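Local atomic coordinates of alginate lyase, family PL7 (PDB entry 4BE3), a protein that probably cleaves the polysaccharide alginate by exolytic beta-elimination, as a family PL7 lyase of the marine bacterium Zobellia galactanivorans. Residues Ala101-Val107 / Leu258-Thr264; Phe124-Phe128 / Gly180-Gly184. One frame throughout, in Å; residues are numbered along the deposited sequence.

Interaction 1 of 2, residues Ala101-Val107 / Leu258-Thr264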
loop_
_atom_site.group_PDB
_atom_site.type_symbol
_atom_site.label_atom_id
_atom_site.label_comp_id
_atom_site.label_asym_id
_atom_site.label_seq_id
_atom_site.Cartn_x
_atom_site.Cartn_y
_atom_site.Cartn_z
ATOM N N ALA A 101 9.915 -19.946 24.160
ATOM C CA ALA A 101 10.503 -19.799 22.788
ATOM C C ALA A 101 11.473 -20.817 22.320
ATOM O O ALA A 101 11.876 -20.818 21.152
ATOM C CB ALA A 101 11.198 -18.349 22.721
ATOM N N SER A 102 11.990 -21.675 23.279
ATOM C CA SER A 102 13.088 -22.528 22.833
ATOM C C SER A 102 12.687 -23.444 21.642
ATOM O O SER A 102 11.559 -23.877 21.536
ATOM C CB SER A 102 13.482 -23.539 23.987
ATOM O OG SER A 102 14.093 -22.722 25.011
ATOM N N TYR A 103 13.668 -23.754 20.814
ATOM C CA TYR A 103 13.574 -24.720 19.736
ATOM C C TYR A 103 12.581 -24.242 18.670
ATOM O O TYR A 103 12.040 -25.083 17.958
ATOM C CB TYR A 103 13.058 -26.101 20.233
ATOM C CG TYR A 103 13.691 -26.525 21.585
ATOM C CD1 TYR A 103 15.066 -26.673 21.744
ATOM C CD2 TYR A 103 12.797 -26.758 22.645
ATOM C CE1 TYR A 103 15.535 -27.076 23.035
ATOM C CE2 TYR A 103 13.277 -27.213 23.880
ATOM C CZ TYR A 103 14.598 -27.277 24.046
ATOM O OH TYR A 103 15.005 -27.717 25.345
ATOM N N SER A 104 12.483 -22.929 18.527
ATOM C CA SER A 104 11.466 -22.491 17.515
ATOM C C SER A 104 12.091 -21.456 16.538
ATOM O O SER A 104 13.162 -20.854 16.770
ATOM C CB SER A 104 10.300 -21.769 18.244
ATOM O OG SER A 104 10.520 -20.497 18.865
ATOM N N VAL A 105 11.332 -21.210 15.521
ATOM C CA VAL A 105 11.799 -20.232 14.449
ATOM C C VAL A 105 10.539 -19.573 13.917
ATOM O O VAL A 105 9.481 -20.231 13.769
ATOM C CB VAL A 105 12.586 -20.967 13.323
ATOM C CG1 VAL A 105 11.786 -22.079 12.629
ATOM C CG2 VAL A 105 13.018 -19.960 12.228
ATOM N N VAL A 106 10.584 -18.244 13.701
ATOM C CA VAL A 106 9.362 -17.578 13.115
ATOM C C VAL A 106 9.641 -17.511 11.603
ATOM O O VAL A 106 10.720 -17.092 11.141
ATOM C CB VAL A 106 9.368 -16.148 13.773
ATOM C CG1 VAL A 106 8.361 -15.208 13.007
ATOM C CG2 VAL A 106 8.731 -16.371 15.212
ATOM N N VAL A 107 8.591 -17.887 10.868
ATOM C CA VAL A 107 8.653 -18.129 9.433
ATOM C C VAL A 107 7.777 -17.111 8.639
ATOM O O VAL A 107 7.843 -17.126 7.399
ATOM C CB VAL A 107 8.224 -19.536 9.038
ATOM C CG1 VAL A 107 9.219 -20.492 9.695
ATOM C CG2 VAL A 107 6.781 -19.861 9.499
ATOM N N LEU A 258 9.441 -12.375 6.222
ATOM C CA LEU A 258 9.393 -13.818 5.870
ATOM C C LEU A 258 10.808 -14.273 5.905
ATOM O O LEU A 258 11.743 -13.589 5.306
ATOM C CB LEU A 258 8.838 -13.905 4.427
ATOM C CG LEU A 258 8.801 -15.333 3.856
ATOM C CD1 LEU A 258 7.551 -15.439 2.871
ATOM C CD2 LEU A 258 10.040 -15.718 3.049
ATOM N N GLY A 259 11.046 -15.526 6.412
ATOM C CA GLY A 259 12.396 -16.125 6.331
ATOM C C GLY A 259 12.616 -17.009 7.591
ATOM O O GLY A 259 11.699 -17.810 7.912
ATOM N N ALA A 260 13.799 -16.859 8.230
ATOM C CA ALA A 260 14.118 -17.621 9.451
ATOM C C ALA A 260 14.514 -16.633 10.538
ATOM O O ALA A 260 15.655 -16.170 10.575
ATOM C CB ALA A 260 15.236 -18.596 9.152
ATOM N N TYR A 261 13.584 -16.353 11.459
ATOM C CA TYR A 261 13.881 -15.419 12.564
ATOM C C TYR A 261 13.990 -16.379 13.746
ATOM O O TYR A 261 12.953 -16.900 14.242
ATOM C CB TYR A 261 12.640 -14.511 12.681
ATOM C CG TYR A 261 12.678 -13.540 13.872
ATOM C CD1 TYR A 261 13.884 -13.199 14.519
ATOM C CD2 TYR A 261 11.450 -12.926 14.265
ATOM C CE1 TYR A 261 13.850 -12.211 15.547
ATOM C CE2 TYR A 261 11.447 -11.976 15.279
ATOM C CZ TYR A 261 12.606 -11.645 15.879
ATOM O OH TYR A 261 12.545 -10.688 16.883
ATOM N N ASN A 262 15.202 -16.617 14.153
ATOM C CA ASN A 262 15.505 -17.712 15.157
ATOM C C ASN A 262 15.034 -17.269 16.494
ATOM O O ASN A 262 15.468 -16.232 16.926
ATOM C CB ASN A 262 16.978 -17.900 15.183
ATOM C CG ASN A 262 17.360 -19.262 15.834
ATOM O OD1 ASN A 262 16.477 -19.899 16.435
ATOM N ND2 ASN A 262 18.584 -19.677 15.667
ATOM N N GLN A 263 14.163 -18.042 17.203
ATOM C CA GLN A 263 13.816 -17.531 18.520
ATOM C C GLN A 263 14.630 -18.283 19.579
ATOM O O GLN A 263 14.425 -18.014 20.761
ATOM C CB GLN A 263 12.378 -17.957 18.830
ATOM C CG GLN A 263 11.429 -17.461 17.702
ATOM C CD GLN A 263 11.362 -15.939 17.682
ATOM O OE1 GLN A 263 11.891 -15.284 16.668
ATOM N NE2 GLN A 263 10.772 -15.333 18.638
ATOM N N THR A 264 15.600 -19.081 19.168
ATOM C CA THR A 264 16.456 -19.653 20.242
ATOM C C THR A 264 17.784 -18.846 20.298
ATOM O O THR A 264 18.501 -18.695 19.322
ATOM C CB THR A 264 16.822 -21.133 19.836
ATOM O OG1 THR A 264 15.639 -21.911 19.744
ATOM C CG2 THR A 264 17.626 -21.779 21.066
HETATM O O HOH W 1 15.564 -22.381 16.927
#
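V106 and Y261 face each other as an antiparallel hydrogen-bonded pair: V106 N reaches Y261 O at 2.8 Å, nearly straight at 174°, and Y261 N returns to V106 O at 3.0 Å. Their side chains lie alongside one another on the same face of the sheet, V106 CB 3.8 Å from Y261 CB, with V106 CG1 against CD2 of the tyrosine ring. The other branch, CG2, stands anti to the carbonyl carbon; this places it against the aliphatic part of Q263, which bends at its second torsion and crosses V106 at a slant. Y261 OH bonds to S61 and its ring makes a cation-pi contact with R65, a residue of the tartrate pocket.

On the opposite face V105 CG2 packs on A260 CB at 4.0 Å, continuing toward V298 in the second sheet of the jelly roll. Toward the end where the strands give way to loops, Q263 N bonds S104 O at 3.0 Å and T264 OG1 accepts from Y103 N (2.9 Å, bent to 133°). N262, with chi1 at -163°, turns OD1 to T264 N at 3.0 Å, an Asx turn; N53 OD1 and P52 O hold its ND2, so the amide is gripped at both ends. One water donates to S104 O and N262 OD1 and also bonds T264 OG1, giving three buried oxygens at least two partners each.

Interaction 2 of 2, residues Phe124-Phe128 / Gly180-Gly184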
loop_
_atom_site.group_PDB
_atom_site.type_symbol
_atom_site.label_atom_id
_atom_site.label_comp_id
_atom_site.label_asym_id
_atom_site.label_seq_id
_atom_site.Cartn_x
_atom_site.Cartn_y
_atom_site.Cartn_z
ATOM N N PHE A 124 5.128 -19.384 14.073
ATOM C CA PHE A 124 6.294 -20.159 14.573
ATOM C C PHE A 124 6.206 -21.609 14.119
ATOM O O PHE A 124 5.092 -22.164 14.013
ATOM C CB PHE A 124 6.134 -20.247 16.117
ATOM C CG PHE A 124 6.426 -18.978 16.868
ATOM C CD1 PHE A 124 5.521 -17.870 16.892
ATOM C CD2 PHE A 124 7.633 -18.952 17.666
ATOM C CE1 PHE A 124 5.794 -16.726 17.657
ATOM C CE2 PHE A 124 7.830 -17.813 18.468
ATOM C CZ PHE A 124 6.992 -16.726 18.452
ATOM N N TYR A 125 7.389 -22.231 14.064
ATOM C CA TYR A 125 7.463 -23.713 13.981
ATOM C C TYR A 125 8.397 -24.004 15.199
ATOM O O TYR A 125 9.468 -23.407 15.328
ATOM C CB TYR A 125 8.120 -24.146 12.650
ATOM C CG TYR A 125 8.442 -25.643 12.705
ATOM C CD1 TYR A 125 9.625 -26.134 13.291
ATOM C CD2 TYR A 125 7.510 -26.549 12.200
ATOM C CE1 TYR A 125 9.855 -27.499 13.313
ATOM C CE2 TYR A 125 7.752 -27.940 12.153
ATOM C CZ TYR A 125 8.912 -28.363 12.777
ATOM O OH TYR A 125 9.115 -29.755 12.849
ATOM N N LYS A 126 7.939 -24.934 16.085
ATOM C CA LYS A 126 8.753 -25.289 17.266
ATOM C C LYS A 126 8.835 -26.843 17.356
ATOM O O LYS A 126 7.790 -27.539 17.191
ATOM C CB LYS A 126 8.022 -24.727 18.443
ATOM C CG LYS A 126 8.760 -25.159 19.814
ATOM C CD LYS A 126 8.018 -24.411 20.934
ATOM C CE LYS A 126 8.539 -25.010 22.306
ATOM N NZ LYS A 126 7.818 -24.287 23.445
ATOM N N LYS A 127 10.044 -27.362 17.609
ATOM C CA LYS A 127 10.118 -28.847 17.677
ATOM C C LYS A 127 11.138 -29.144 18.780
ATOM O O LYS A 127 12.262 -28.726 18.736
ATOM C CB LYS A 127 10.537 -29.468 16.321
ATOM C CG LYS A 127 10.467 -31.038 16.408
ATOM C CD LYS A 127 11.114 -31.708 15.215
ATOM C CE LYS A 127 12.612 -31.661 15.285
ATOM N NZ LYS A 127 13.189 -32.381 16.542
ATOM N N PHE A 128 10.678 -29.917 19.793
ATOM C CA PHE A 128 11.657 -30.337 20.832
ATOM C C PHE A 128 12.709 -31.291 20.317
ATOM O O PHE A 128 12.526 -32.042 19.344
ATOM C CB PHE A 128 10.852 -31.045 21.941
ATOM C CG PHE A 128 9.917 -30.052 22.707
ATOM C CD1 PHE A 128 10.478 -29.237 23.730
ATOM C CD2 PHE A 128 8.568 -29.922 22.342
ATOM C CE1 PHE A 128 9.659 -28.351 24.446
ATOM C CE2 PHE A 128 7.740 -28.975 23.030
ATOM C CZ PHE A 128 8.269 -28.141 24.058
ATOM N N GLY A 180 1.331 -33.027 14.749
ATOM C CA GLY A 180 2.292 -31.980 14.245
ATOM C C GLY A 180 2.926 -32.205 12.877
ATOM O O GLY A 180 2.545 -33.096 12.090
ATOM N N ILE A 181 3.974 -31.417 12.642
ATOM C CA ILE A 181 4.581 -31.261 11.279
ATOM C C ILE A 181 6.042 -31.594 11.473
ATOM O O ILE A 181 6.684 -31.026 12.329
ATOM C CB ILE A 181 4.394 -29.777 10.775
ATOM C CG1 ILE A 181 2.878 -29.420 10.718
ATOM C CG2 ILE A 181 5.174 -29.667 9.424
ATOM C CD1 ILE A 181 2.006 -30.254 9.747
ATOM N N ALA A 182 6.565 -32.527 10.657
ATOM C CA ALA A 182 7.989 -32.960 10.723
ATOM C C ALA A 182 8.953 -31.901 10.112
ATOM O O ALA A 182 8.551 -31.099 9.255
ATOM C CB ALA A 182 8.113 -34.345 9.947
ATOM N N LEU A 183 10.204 -31.929 10.488
ATOM C CA LEU A 183 11.216 -31.235 9.646
ATOM C C LEU A 183 11.165 -31.763 8.278
ATOM O O LEU A 183 11.004 -32.986 8.063
ATOM C CB LEU A 183 12.666 -31.451 10.208
ATOM C CG LEU A 183 12.836 -30.897 11.657
ATOM C CD1 LEU A 183 14.250 -31.220 12.063
ATOM C CD2 LEU A 183 12.572 -29.332 11.670
ATOM N N GLY A 184 11.250 -30.852 7.296
ATOM C CA GLY A 184 11.330 -31.324 5.915
ATOM C C GLY A 184 9.920 -31.569 5.370
ATOM O O GLY A 184 9.778 -31.996 4.192
#
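Y125 reaches across to the 180-184 segment with the outer half of its ring and its hydroxyl, while the two backbones stay well apart: Y125 CA and I181 CA are 8.5 Å from each other. A chi1 of 169° swings the ring away from its own backbone N and delivers the hydroxyl to I181 O. Y125 OH donates to that oxygen at 2.8 Å, the donor tilted 25° from the carbonyl plane. The acceptor itself, I181 O, lies at the ring edge, near the ring plane, and also comes within 3.3 Å of Y125 CE2.

The two sides of the ring, CE1 and CE2, have different aliphatic neighbours. On the CE2 side, the I181 side chain crosses the tyrosine obliquely, I181 CB lying 4.1 Å from Y125 CE2. On the CE1 side, L183 runs at about a right angle to Y125 and brings CD2 to 3.7 Å from CE1. The other methyl of this leucine serves K127, whose chain also crosses it nearly perpendicularly: K127 CE rests 3.6 Å from L183 CD1.

K127 starts extended, then bends at its last two torsions, and NZ bonds both H131 O and F128 O, the latter at 2.9 Å from K127 NZ. V136 of strand 133-141 and V88 of strand 80-90, in the facing sheet, also pack on Y125, and V88 touches L183 as well.

The contact is a side-chain link within one jelly-roll sheet, bridging strand 121-126 and the weakly bonded strand 181-182, which strand 133-141 separates. Chemically it combines one directed bond with apolar packing: the phenol hydroxyl supplies a buried donor for I181 O, while the lysine offers L183 its methylenes and keeps its probable charge among backbone carbonyls.

Following the chain from the N terminus, residues 101-107 lead into strand 104-112, and 124-128 come next at the end of strand 121-126, its antiparallel neighbour. Interaction 2 closes first, when the chain returns at 180-184 after 51 residues; interaction 1 closes only at 258-264, after 150, so the shorter loop lies wholly within the longer. The two contacts meet directly through probable backbone bonds between V105 and Y125 and between Y103 and K127. Together they tie strands along one part of a curved jelly-roll sheet: interaction 1 joins strand 104-112 to strand 260-262, and interaction 2 reaches over strand 133-141 to the short strand 181-182.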